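Local atomic coordinates of UDP-N-Acetylenolpyruvylglucosamine Reductase (Thermus caldophilus, PDB entry 2GQT), a protein that uses FAD and NADPH to reduce UDP-N-acetylenolpyruvylglucosamine to UDP-N-acetylmuramate, a step in building the peptidoglycan of the bacterial cell wall. Residues R43-G48 / V62-G67; G81-L86 / P106-G111; G224-S229 / K245-L250. One frame throughout, in Å; residues are numbered along the deposited sequence.

Contact 1. Residues R43-G48 / V62-G67. With FAD (flavin-adenine dinucleotide), chain C.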
loop_
_atom_site.group_PDB
_atom_site.type_symbol
_atom_site.label_atom_id
_atom_site.label_comp_id
_atom_site.label_asym_id
_atom_site.label_seq_id
_atom_site.Cartn_x
_atom_site.Cartn_y
_atom_site.Cartn_z
ATOM N N ARG A 43 -6.218 -13.862 2.894
ATOM C CA ARG A 43 -5.812 -12.466 2.966
ATOM C C ARG A 43 -5.516 -12.029 1.534
ATOM O O ARG A 43 -5.246 -12.871 0.677
ATOM C CB ARG A 43 -4.536 -12.321 3.793
ATOM C CG ARG A 43 -4.635 -12.812 5.228
ATOM C CD ARG A 43 -3.297 -12.675 5.913
ATOM N NE ARG A 43 -3.280 -13.339 7.210
ATOM C CZ ARG A 43 -3.256 -12.716 8.381
ATOM N NH1 ARG A 43 -3.235 -11.389 8.451
ATOM N NH2 ARG A 43 -3.242 -13.434 9.491
ATOM N N VAL A 44 -5.571 -10.728 1.265
ATOM C CA VAL A 44 -5.193 -10.208 -0.049
ATOM C C VAL A 44 -3.872 -9.458 0.070
ATOM O O VAL A 44 -3.678 -8.625 0.966
ATOM C CB VAL A 44 -6.270 -9.281 -0.657
ATOM C CG1 VAL A 44 -5.892 -8.867 -2.079
ATOM C CG2 VAL A 44 -7.617 -9.956 -0.653
ATOM N N LEU A 45 -2.955 -9.777 -0.833
ATOM C CA LEU A 45 -1.680 -9.090 -0.910
ATOM C C LEU A 45 -1.669 -8.163 -2.113
ATOM O O LEU A 45 -1.937 -8.608 -3.242
ATOM C CB LEU A 45 -0.551 -10.115 -1.027
ATOM C CG LEU A 45 0.874 -9.634 -1.292
ATOM C CD1 LEU A 45 1.438 -8.857 -0.106
ATOM C CD2 LEU A 45 1.741 -10.831 -1.647
ATOM N N GLY A 46 -1.364 -6.885 -1.878
ATOM C CA GLY A 46 -1.166 -5.923 -2.962
ATOM C C GLY A 46 0.317 -5.868 -3.281
ATOM O O GLY A 46 0.962 -6.905 -3.436
ATOM N N ASN A 47 0.872 -4.661 -3.337
ATOM C CA ASN A 47 2.302 -4.513 -3.581
ATOM C C ASN A 47 3.171 -4.718 -2.334
ATOM O O ASN A 47 4.388 -4.571 -2.399
ATOM C CB ASN A 47 2.611 -3.169 -4.235
ATOM C CG ASN A 47 3.925 -3.182 -4.992
ATOM O OD1 ASN A 47 4.249 -4.154 -5.683
ATOM N ND2 ASN A 47 4.676 -2.097 -4.874
ATOM N N GLY A 48 2.551 -5.062 -1.206
ATOM C CA GLY A 48 3.291 -5.340 0.017
ATOM C C GLY A 48 4.016 -4.135 0.593
ATOM O O GLY A 48 5.009 -4.322 1.302
ATOM N N VAL A 62 -3.001 -16.586 0.693
ATOM C CA VAL A 62 -2.660 -15.203 0.370
ATOM C C VAL A 62 -2.925 -15.004 -1.121
ATOM O O VAL A 62 -2.300 -15.650 -1.960
ATOM C CB VAL A 62 -1.202 -14.866 0.757
ATOM C CG1 VAL A 62 -0.872 -13.440 0.372
ATOM C CG2 VAL A 62 -1.006 -15.043 2.256
ATOM N N ILE A 63 -3.878 -14.135 -1.437
ATOM C CA ILE A 63 -4.352 -13.934 -2.797
ATOM C C ILE A 63 -3.704 -12.708 -3.436
ATOM O O ILE A 63 -3.681 -11.621 -2.840
ATOM C CB ILE A 63 -5.884 -13.785 -2.826
ATOM C CG1 ILE A 63 -6.556 -15.072 -2.333
ATOM C CG2 ILE A 63 -6.371 -13.430 -4.223
ATOM C CD1 ILE A 63 -8.046 -14.960 -2.142
ATOM N N ARG A 64 -3.164 -12.912 -4.634
ATOM C CA ARG A 64 -2.653 -11.843 -5.501
ATOM C C ARG A 64 -3.556 -11.765 -6.719
ATOM O O ARG A 64 -3.884 -12.792 -7.320
ATOM C CB ARG A 64 -1.244 -12.181 -6.003
ATOM C CG ARG A 64 -0.125 -12.059 -5.011
ATOM C CD ARG A 64 1.209 -12.141 -5.736
ATOM N NE ARG A 64 1.291 -13.192 -6.758
ATOM C CZ ARG A 64 2.316 -13.324 -7.591
ATOM N NH1 ARG A 64 3.335 -12.473 -7.522
ATOM N NH2 ARG A 64 2.338 -14.301 -8.485
ATOM N N LEU A 65 -3.921 -10.548 -7.106
ATOM C CA LEU A 65 -4.765 -10.329 -8.269
ATOM C C LEU A 65 -3.929 -10.007 -9.485
ATOM O O LEU A 65 -3.187 -9.021 -9.499
ATOM C CB LEU A 65 -5.744 -9.191 -7.999
ATOM C CG LEU A 65 -6.673 -9.332 -6.793
ATOM C CD1 LEU A 65 -7.448 -8.046 -6.621
ATOM C CD2 LEU A 65 -7.615 -10.525 -6.936
ATOM N N ALA A 66 -4.048 -10.853 -10.497
ATOM C CA ALA A 66 -3.319 -10.663 -11.743
ATOM C C ALA A 66 -4.287 -10.853 -12.914
ATOM O O ALA A 66 -5.493 -10.686 -12.741
ATOM C CB ALA A 66 -2.133 -11.626 -11.807
ATOM N N GLY A 67 -3.779 -11.176 -14.105
ATOM C CA GLY A 67 -4.647 -11.432 -15.257
ATOM C C GLY A 67 -5.592 -10.278 -15.529
ATOM O O GLY A 67 -5.165 -9.136 -15.664
HETATM P PA FAD C . -0.266 -4.040 0.784
HETATM O O1A FAD C . 0.824 -3.508 1.617
HETATM O O2A FAD C . -0.041 -5.231 -0.066
HETATM O O5B FAD C . -1.555 -4.330 1.662
HETATM C C5B FAD C . -2.019 -3.332 2.579
HETATM C C4B FAD C . -3.424 -3.663 3.032
HETATM O O4B FAD C . -4.305 -3.587 1.892
HETATM C C3B FAD C . -3.587 -5.077 3.608
HETATM O O3B FAD C . -4.616 -5.027 4.598
HETATM C C2B FAD C . -4.057 -5.869 2.395
HETATM O O2B FAD C . -4.796 -7.033 2.765
HETATM C C1B FAD C . -4.977 -4.863 1.737
HETATM N N9A FAD C . -5.219 -5.070 0.294
HETATM C C8A FAD C . -4.299 -5.083 -0.683
HETATM N N7A FAD C . -4.913 -5.272 -1.854
HETATM C C5A FAD C . -6.229 -5.350 -1.625
HETATM C C6A FAD C . -7.362 -5.557 -2.421
HETATM N N6A FAD C . -7.299 -5.695 -3.752
HETATM N N1A FAD C . -8.568 -5.593 -1.821
HETATM C C2A FAD C . -8.687 -5.459 -0.492
HETATM N N3A FAD C . -7.644 -5.276 0.312
HETATM C C4A FAD C . -6.420 -5.229 -0.250
HETATM N N1 FAD C . 0.953 5.517 2.023
HETATM C C2 FAD C . 0.240 6.693 1.930
HETATM O O2 FAD C . -0.933 6.722 2.275
HETATM N N3 FAD C . 0.864 7.850 1.472
HETATM C C4 FAD C . 2.195 7.853 1.073
HETATM O O4 FAD C . 2.712 8.897 0.662
HETATM C C4X FAD C . 2.905 6.656 1.161
HETATM N N5 FAD C . 4.244 6.616 0.782
HETATM C C5X FAD C . 4.930 5.394 0.811
HETATM C C6 FAD C . 6.251 5.349 0.365
HETATM C C7 FAD C . 6.960 4.152 0.366
HETATM C C7M FAD C . 8.407 4.126 -0.140
HETATM C C8 FAD C . 6.334 2.989 0.830
HETATM C C8M FAD C . 7.101 1.660 0.845
HETATM C C9 FAD C . 5.018 3.037 1.283
HETATM C C9A FAD C . 4.301 4.233 1.280
HETATM N N10 FAD C . 2.972 4.295 1.733
HETATM C C10 FAD C . 2.279 5.499 1.636
HETATM C "C1'" FAD C . 2.288 3.121 2.335
HETATM C "C2'" FAD C . 1.650 2.206 1.277
HETATM O "O2'" FAD C . 2.232 2.439 -0.020
HETATM C "C3'" FAD C . 0.137 2.404 1.169
HETATM O "O3'" FAD C . -0.485 2.073 2.418
HETATM C "C4'" FAD C . -0.465 1.574 0.028
HETATM O "O4'" FAD C . -1.826 1.962 -0.168
HETATM C "C5'" FAD C . -0.404 0.068 0.272
HETATM O "O5'" FAD C . -0.805 -0.564 -0.945
HETATM P P FAD C . -0.218 -2.001 -1.316
HETATM O O1P FAD C . -0.853 -2.395 -2.587
HETATM O O2P FAD C . 1.255 -2.038 -1.196
HETATM O O3P FAD C . -0.893 -2.857 -0.137
HETATM O O HOH W 1 -3.267 -8.270 -5.581
#

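Contact 2. Residues G81-L86 / P106-G111. With FAD (flavin-adenine dinucleotide), chain C.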
loop_
_atom_site.group_PDB
_atom_site.type_symbol
_atom_site.label_atom_id
_atom_site.label_comp_id
_atom_site.label_asym_id
_atom_site.label_seq_id
_atom_site.Cartn_x
_atom_site.Cartn_y
_atom_site.Cartn_z
ATOM N N GLY A 81 -5.350 -4.955 -9.351
ATOM C CA GLY A 81 -3.961 -5.415 -9.354
ATOM C C GLY A 81 -3.008 -4.516 -10.121
ATOM O O GLY A 81 -1.801 -4.745 -10.097
ATOM N N THR A 82 -3.541 -3.505 -10.798
ATOM C CA THR A 82 -2.736 -2.520 -11.511
ATOM C C THR A 82 -1.935 -1.691 -10.510
ATOM O O THR A 82 -2.460 -1.328 -9.449
ATOM C CB THR A 82 -3.634 -1.581 -12.352
ATOM O OG1 THR A 82 -4.512 -2.362 -13.171
ATOM C CG2 THR A 82 -2.807 -0.639 -13.226
ATOM N N LEU A 83 -0.683 -1.376 -10.841
ATOM C CA LEU A 83 0.134 -0.526 -9.984
ATOM C C LEU A 83 -0.260 0.938 -10.087
ATOM O O LEU A 83 -0.334 1.503 -11.191
ATOM C CB LEU A 83 1.619 -0.711 -10.289
ATOM C CG LEU A 83 2.187 -2.022 -9.730
ATOM C CD1 LEU A 83 3.497 -2.374 -10.429
ATOM C CD2 LEU A 83 2.349 -1.963 -8.209
ATOM N N LEU A 84 -0.505 1.553 -8.930
ATOM C CA LEU A 84 -0.821 2.962 -8.878
ATOM C C LEU A 84 0.275 3.839 -9.545
ATOM O O LEU A 84 -0.050 4.774 -10.277
ATOM C CB LEU A 84 -1.126 3.382 -7.433
ATOM C CG LEU A 84 -1.613 4.822 -7.251
ATOM C CD1 LEU A 84 -2.905 5.087 -8.030
ATOM C CD2 LEU A 84 -1.811 5.087 -5.766
ATOM N N PRO A 85 1.578 3.555 -9.312
ATOM C CA PRO A 85 2.576 4.361 -10.023
ATOM C C PRO A 85 2.458 4.339 -11.549
ATOM O O PRO A 85 2.787 5.341 -12.196
ATOM C CB PRO A 85 3.908 3.756 -9.561
ATOM C CG PRO A 85 3.610 3.172 -8.219
ATOM C CD PRO A 85 2.210 2.640 -8.338
ATOM N N LEU A 86 1.986 3.232 -12.116
ATOM C CA LEU A 86 1.730 3.175 -13.548
ATOM C C LEU A 86 0.609 4.141 -13.921
ATOM O O LEU A 86 0.740 4.928 -14.862
ATOM C CB LEU A 86 1.377 1.745 -13.974
ATOM C CG LEU A 86 0.947 1.578 -15.433
ATOM C CD1 LEU A 86 2.061 1.979 -16.412
ATOM C CD2 LEU A 86 0.516 0.159 -15.684
ATOM N N PRO A 106 3.864 3.521 -3.647
ATOM C CA PRO A 106 4.118 2.297 -4.413
ATOM C C PRO A 106 3.067 1.205 -4.150
ATOM O O PRO A 106 3.391 0.096 -3.713
ATOM C CB PRO A 106 5.508 1.887 -3.915
ATOM C CG PRO A 106 5.501 2.288 -2.507
ATOM C CD PRO A 106 4.673 3.559 -2.415
ATOM N N ALA A 107 1.811 1.535 -4.436
ATOM C CA ALA A 107 0.669 0.692 -4.134
ATOM C C ALA A 107 0.132 -0.005 -5.377
ATOM O O ALA A 107 0.241 0.528 -6.489
ATOM C CB ALA A 107 -0.435 1.554 -3.557
ATOM N N GLN A 108 -0.519 -1.154 -5.196
ATOM C CA GLN A 108 -1.536 -1.561 -6.158
ATOM C C GLN A 108 -2.800 -0.745 -5.888
ATOM O O GLN A 108 -3.029 -0.271 -4.769
ATOM C CB GLN A 108 -1.860 -3.044 -6.039
ATOM C CG GLN A 108 -0.831 -3.950 -6.671
ATOM C CD GLN A 108 -1.215 -5.405 -6.569
ATOM O OE1 GLN A 108 -2.384 -5.744 -6.327
ATOM N NE2 GLN A 108 -0.234 -6.284 -6.776
ATOM N N VAL A 109 -3.631 -0.606 -6.914
ATOM C CA VAL A 109 -4.905 0.092 -6.767
ATOM C C VAL A 109 -5.720 -0.434 -5.577
ATOM O O VAL A 109 -6.250 0.353 -4.776
ATOM C CB VAL A 109 -5.725 0.002 -8.077
ATOM C CG1 VAL A 109 -7.190 0.384 -7.855
ATOM C CG2 VAL A 109 -5.111 0.887 -9.125
ATOM N N GLY A 110 -5.815 -1.754 -5.434
ATOM C CA GLY A 110 -6.623 -2.310 -4.350
ATOM C C GLY A 110 -6.093 -1.930 -2.974
ATOM O O GLY A 110 -6.864 -1.648 -2.053
ATOM N N GLY A 111 -4.773 -1.957 -2.817
ATOM C CA GLY A 111 -4.125 -1.559 -1.569
ATOM C C GLY A 111 -4.283 -0.078 -1.284
ATOM O O GLY A 111 -4.441 0.325 -0.127
HETATM P PA FAD C . -0.266 -4.040 0.784
HETATM O O1A FAD C . 0.824 -3.508 1.617
HETATM O O2A FAD C . -0.041 -5.231 -0.066
HETATM O O5B FAD C . -1.555 -4.330 1.662
HETATM C C5B FAD C . -2.019 -3.332 2.579
HETATM C C4B FAD C . -3.424 -3.663 3.032
HETATM O O4B FAD C . -4.305 -3.587 1.892
HETATM C C3B FAD C . -3.587 -5.077 3.608
HETATM O O3B FAD C . -4.616 -5.027 4.598
HETATM C C2B FAD C . -4.057 -5.869 2.395
HETATM O O2B FAD C . -4.796 -7.033 2.765
HETATM C C1B FAD C . -4.977 -4.863 1.737
HETATM N N9A FAD C . -5.219 -5.070 0.294
HETATM C C8A FAD C . -4.299 -5.083 -0.683
HETATM N N7A FAD C . -4.913 -5.272 -1.854
HETATM C C5A FAD C . -6.229 -5.350 -1.625
HETATM C C6A FAD C . -7.362 -5.557 -2.421
HETATM N N6A FAD C . -7.299 -5.695 -3.752
HETATM N N1A FAD C . -8.568 -5.593 -1.821
HETATM C C2A FAD C . -8.687 -5.459 -0.492
HETATM N N3A FAD C . -7.644 -5.276 0.312
HETATM C C4A FAD C . -6.420 -5.229 -0.250
HETATM N N1 FAD C . 0.953 5.517 2.023
HETATM C C2 FAD C . 0.240 6.693 1.930
HETATM O O2 FAD C . -0.933 6.722 2.275
HETATM N N3 FAD C . 0.864 7.850 1.472
HETATM C C4 FAD C . 2.195 7.853 1.073
HETATM O O4 FAD C . 2.712 8.897 0.662
HETATM C C4X FAD C . 2.905 6.656 1.161
HETATM N N5 FAD C . 4.244 6.616 0.782
HETATM C C5X FAD C . 4.930 5.394 0.811
HETATM C C6 FAD C . 6.251 5.349 0.365
HETATM C C7 FAD C . 6.960 4.152 0.366
HETATM C C7M FAD C . 8.407 4.126 -0.140
HETATM C C8 FAD C . 6.334 2.989 0.830
HETATM C C8M FAD C . 7.101 1.660 0.845
HETATM C C9 FAD C . 5.018 3.037 1.283
HETATM C C9A FAD C . 4.301 4.233 1.280
HETATM N N10 FAD C . 2.972 4.295 1.733
HETATM C C10 FAD C . 2.279 5.499 1.636
HETATM C "C1'" FAD C . 2.288 3.121 2.335
HETATM C "C2'" FAD C . 1.650 2.206 1.277
HETATM O "O2'" FAD C . 2.232 2.439 -0.020
HETATM C "C3'" FAD C . 0.137 2.404 1.169
HETATM O "O3'" FAD C . -0.485 2.073 2.418
HETATM C "C4'" FAD C . -0.465 1.574 0.028
HETATM O "O4'" FAD C . -1.826 1.962 -0.168
HETATM C "C5'" FAD C . -0.404 0.068 0.272
HETATM O "O5'" FAD C . -0.805 -0.564 -0.945
HETATM P P FAD C . -0.218 -2.001 -1.316
HETATM O O1P FAD C . -0.853 -2.395 -2.587
HETATM O O2P FAD C . 1.255 -2.038 -1.196
HETATM O O3P FAD C . -0.893 -2.857 -0.137
#

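Contact 3. Residues G224-S229 / K245-L250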
loop_
_atom_site.group_PDB
_atom_site.type_symbol
_atom_site.label_atom_id
_atom_site.label_comp_id
_atom_site.label_asym_id
_atom_site.label_seq_id
_atom_site.Cartn_x
_atom_site.Cartn_y
_atom_site.Cartn_z
ATOM N N GLY A 224 20.127 -5.460 14.683
ATOM C CA GLY A 224 20.527 -6.361 13.604
ATOM C C GLY A 224 20.723 -5.595 12.309
ATOM O O GLY A 224 21.566 -4.708 12.235
ATOM N N ASP A 225 19.928 -5.925 11.293
ATOM C CA ASP A 225 19.952 -5.207 10.013
ATOM C C ASP A 225 18.787 -4.206 9.847
ATOM O O ASP A 225 18.613 -3.625 8.773
ATOM C CB ASP A 225 19.984 -6.194 8.835
ATOM C CG ASP A 225 21.390 -6.702 8.507
ATOM O OD1 ASP A 225 22.378 -6.296 9.162
ATOM O OD2 ASP A 225 21.504 -7.524 7.572
ATOM N N ALA A 226 17.986 -4.023 10.895
ATOM C CA ALA A 226 16.927 -3.013 10.910
ATOM C C ALA A 226 17.483 -1.715 11.493
ATOM O O ALA A 226 18.147 -1.736 12.530
ATOM C CB ALA A 226 15.741 -3.501 11.722
ATOM N N MET A 227 17.247 -0.593 10.825
ATOM C CA MET A 227 17.778 0.674 11.318
ATOM C C MET A 227 16.800 1.803 11.074
ATOM O O MET A 227 16.142 1.825 10.040
ATOM C CB MET A 227 19.124 0.995 10.650
ATOM C CG MET A 227 19.830 2.202 11.254
ATOM S SD MET A 227 21.397 2.598 10.491
ATOM C CE MET A 227 20.828 3.235 8.929
ATOM N N ILE A 228 16.687 2.731 12.023
ATOM C CA ILE A 228 15.984 3.983 11.773
ATOM C C ILE A 228 16.828 4.791 10.787
ATOM O O ILE A 228 17.999 5.101 11.061
ATOM C CB ILE A 228 15.718 4.774 13.067
ATOM C CG1 ILE A 228 14.879 3.931 14.034
ATOM C CG2 ILE A 228 15.012 6.083 12.743
ATOM C CD1 ILE A 228 14.556 4.593 15.363
ATOM N N SER A 229 16.236 5.096 9.633
ATOM C CA SER A 229 16.939 5.754 8.548
ATOM C C SER A 229 17.669 7.014 8.996
ATOM O O SER A 229 17.148 7.808 9.780
ATOM C CB SER A 229 15.953 6.105 7.442
ATOM O OG SER A 229 16.564 6.934 6.476
ATOM N N LYS A 245 11.536 -9.728 13.567
ATOM C CA LYS A 245 11.803 -9.604 15.003
ATOM C C LYS A 245 12.645 -8.365 15.328
ATOM O O LYS A 245 12.402 -7.677 16.325
ATOM C CB LYS A 245 12.479 -10.883 15.516
ATOM C CG LYS A 245 13.179 -10.764 16.851
ATOM C CD LYS A 245 13.665 -12.110 17.336
ATOM C CE LYS A 245 14.849 -12.620 16.545
ATOM N NZ LYS A 245 15.518 -13.723 17.294
ATOM N N ASP A 246 13.627 -8.098 14.472
ATOM C CA ASP A 246 14.507 -6.936 14.617
ATOM C C ASP A 246 13.747 -5.641 14.392
ATOM O O ASP A 246 13.927 -4.675 15.131
ATOM C CB ASP A 246 15.652 -6.993 13.611
ATOM C CG ASP A 246 16.451 -8.261 13.709
ATOM O OD1 ASP A 246 16.820 -8.633 14.840
ATOM O OD2 ASP A 246 16.719 -8.875 12.650
ATOM N N VAL A 247 12.915 -5.623 13.356
ATOM C CA VAL A 247 12.068 -4.472 13.073
ATOM C C VAL A 247 11.143 -4.187 14.265
ATOM O O VAL A 247 11.043 -3.037 14.700
ATOM C CB VAL A 247 11.250 -4.676 11.779
ATOM C CG1 VAL A 247 10.308 -3.502 11.570
ATOM C CG2 VAL A 247 12.181 -4.855 10.588
ATOM N N LEU A 248 10.478 -5.218 14.793
ATOM C CA LEU A 248 9.579 -5.039 15.951
ATOM C C LEU A 248 10.315 -4.526 17.181
ATOM O O LEU A 248 9.797 -3.687 17.913
ATOM C CB LEU A 248 8.842 -6.333 16.307
ATOM C CG LEU A 248 7.692 -6.805 15.408
ATOM C CD1 LEU A 248 7.278 -8.200 15.837
ATOM C CD2 LEU A 248 6.494 -5.853 15.425
ATOM N N GLU A 249 11.524 -5.025 17.399
ATOM C CA GLU A 249 12.329 -4.540 18.515
ATOM C C GLU A 249 12.635 -3.050 18.372
ATOM O O GLU A 249 12.528 -2.291 19.334
ATOM C CB GLU A 249 13.618 -5.337 18.635
ATOM C CG GLU A 249 14.373 -5.043 19.917
ATOM C CD GLU A 249 15.547 -5.964 20.137
ATOM O OE1 GLU A 249 16.530 -5.526 20.768
ATOM O OE2 GLU A 249 15.494 -7.123 19.676
ATOM N N LEU A 250 12.998 -2.627 17.168
ATOM C CA LEU A 250 13.236 -1.220 16.908
ATOM C C LEU A 250 11.981 -0.371 17.110
ATOM O O LEU A 250 12.054 0.725 17.671
ATOM C CB LEU A 250 13.782 -1.052 15.501
ATOM C CG LEU A 250 14.306 0.315 15.106
ATOM C CD1 LEU A 250 15.368 0.826 16.088
ATOM C CD2 LEU A 250 14.851 0.240 13.695
HETATM O O HOH W 2 18.742 -8.386 11.345
#

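Contact 1. Residues R43-G48 / V62-G67
Arg43 and Val44 pair in parallel with Val62 and Ile63 at the edge of the mixed four-stranded sheet of the FAD-binding domain, where strand 42-44 flanks strand 61-65. Two nearly straight backbone bonds, both N-H...O 169°, zip the strands together: Ile63 N to Arg43 O at 2.8 Å and Leu45 N to Ile63 O at 2.8 Å. Past Leu45 the chains part and a water takes over, giving a hydrogen to Leu45 O and accepting one from Leu65 N. Leu45 lays its CB against Val62 CG1 at 3.6 Å. With CG anti to the backbone N (chi1 173°), its side chain runs alongside that of Arg64, in the same direction, and CD2 rests on the methylene CG; the far end of Arg64 reaches Thr27.

What the pairing holds up is a loop that wraps the pyrophosphate of FAD, as in other flavoenzymes of this fold. Gly46 N and Gly48 N both donate to FAD O2A, each at 2.8 Å, while Asn47 N between them makes a straighter bond to FAD O1P on the other phosphate. Gly46, with no side chain, leaves room for FAD O1P beside its CA; such backbone N-H groups probably help offset the negative charge. Further back, Val44 CG1 sits over the face of the adenine, 3.6 Å from FAD C5A, and Leu65 CD1 approaches the amino nitrogen N6A. The ribose is held as well: its hydroxyl O2B donates to Val44 O at 2.6 Å.

Contact 2. Residues G81-L86 / P106-G111
Thr82 and Leu84 trade backbone bonds with Val109 and Ala107 where two helices start from adjoining turns and leave in roughly opposing directions. Val109 N donates to Thr82 O at 2.9 Å, almost in line with the C=O bond. In return Leu84 N donates to Ala107 O at 2.8 Å. Leu83 and Gln108, bridged between these two bonds, occupy the N-cap positions of helices 84-93 and 109-114, so each helix has an early N-H satisfied by the other segment. Ala107 O is walled in by Leu84 CB at 3.3 Å and Pro85 CD.

On the FAD side, Gln108 N donates to the phosphate oxygen O1P at 2.9 Å, which Asn47 N also grips. The first turn of helix 109-114 passes alongside the pyrophosphate; Gly110 and Gly111, lacking side chains, let FAD come close, Gly110 CA to N6A 3.5 Å. Gly111 O takes a weak bond from the ribityl hydroxyl O4'. Pro106 O is doubly satisfied by Asn47 ND2 and Ser49 OG, and Thr82 OG1 donates mainly to Gly79 O. Gln108, extended beyond CG, lies along the backbone of Gly81, with OE1 3.4 Å from Gly81 CA. Pro106 sets its CG 3.5 Å from FAD C8, on the benzenoid end of the flavin.

Strand 77-79 leads into this junction; beyond it Leu84 and Ala107 pack on Ala112 of helix 109-114, while Val109 and Thr82 meet Leu87 of helix 84-93.

Contact 3. Residues G224-S229 / K245-L250
Asp246 OD2 is gripped twice: by a water 2.5 Å away that donates to it, and by Arg243 N near the start of helix 244-257. The water passes the link on, accepting from Asp225 N at 2.7 Å, and so pins the tip of a hairpin to the first turn of the helix. Asp246 has CG beside its backbone N (chi1 -56°), which turns the carboxylate back toward the helix start; its bond to Arg243 N resembles one half of a capping box. In the hairpin tip, Gly224 and Asp225 form a type II' turn, and Asp225 OD1 pairs with Arg222.

Beyond this bridge the contact is apolar. Ala226 CB points at the helix and settles 3.9 Å from Val247 N, with Asp246 CB and Val247 CG2 close around it. One turn on, Leu250 reaches the strand with both methyls: CD2 presses on the backbone, 3.5 Å from Ile228 N, and also touches Ile228 CG1 at 3.7 Å, which CD1 meets from the other branch. Strand and helix run in nearly the same direction, their axes 8.0 Å apart and inclined by 28°.

The helix thus packs on one face of a three-stranded antiparallel sheet in the C-terminal domain: strand 226-228 is central, Asp246 and Glu249 extend onto Val223 of strand 222-223, Leu250 reaches Ile236 of strand 236-238, and Val247 meets Leu52 of strand 51-53.

Overall arrangement
From the N terminus the three contacts follow in series, none nested in or crossing another. Contact 1 closes a 13-residue loop holding strand 51-53 and ties two parallel strands together. Contact 2 closes the next, 19 residues long and including most of helix 84-93, and joins two helix starts. These two touch: Asn47 and Gln108 bring the loop of one against the helix start of the other, and together they clasp FAD. Contact 3 closes a 15-residue loop in the C-terminal domain, its centre about 26 Å from that of contact 1. Strand 51-53, in the first loop, touches its helix and so links the two domains.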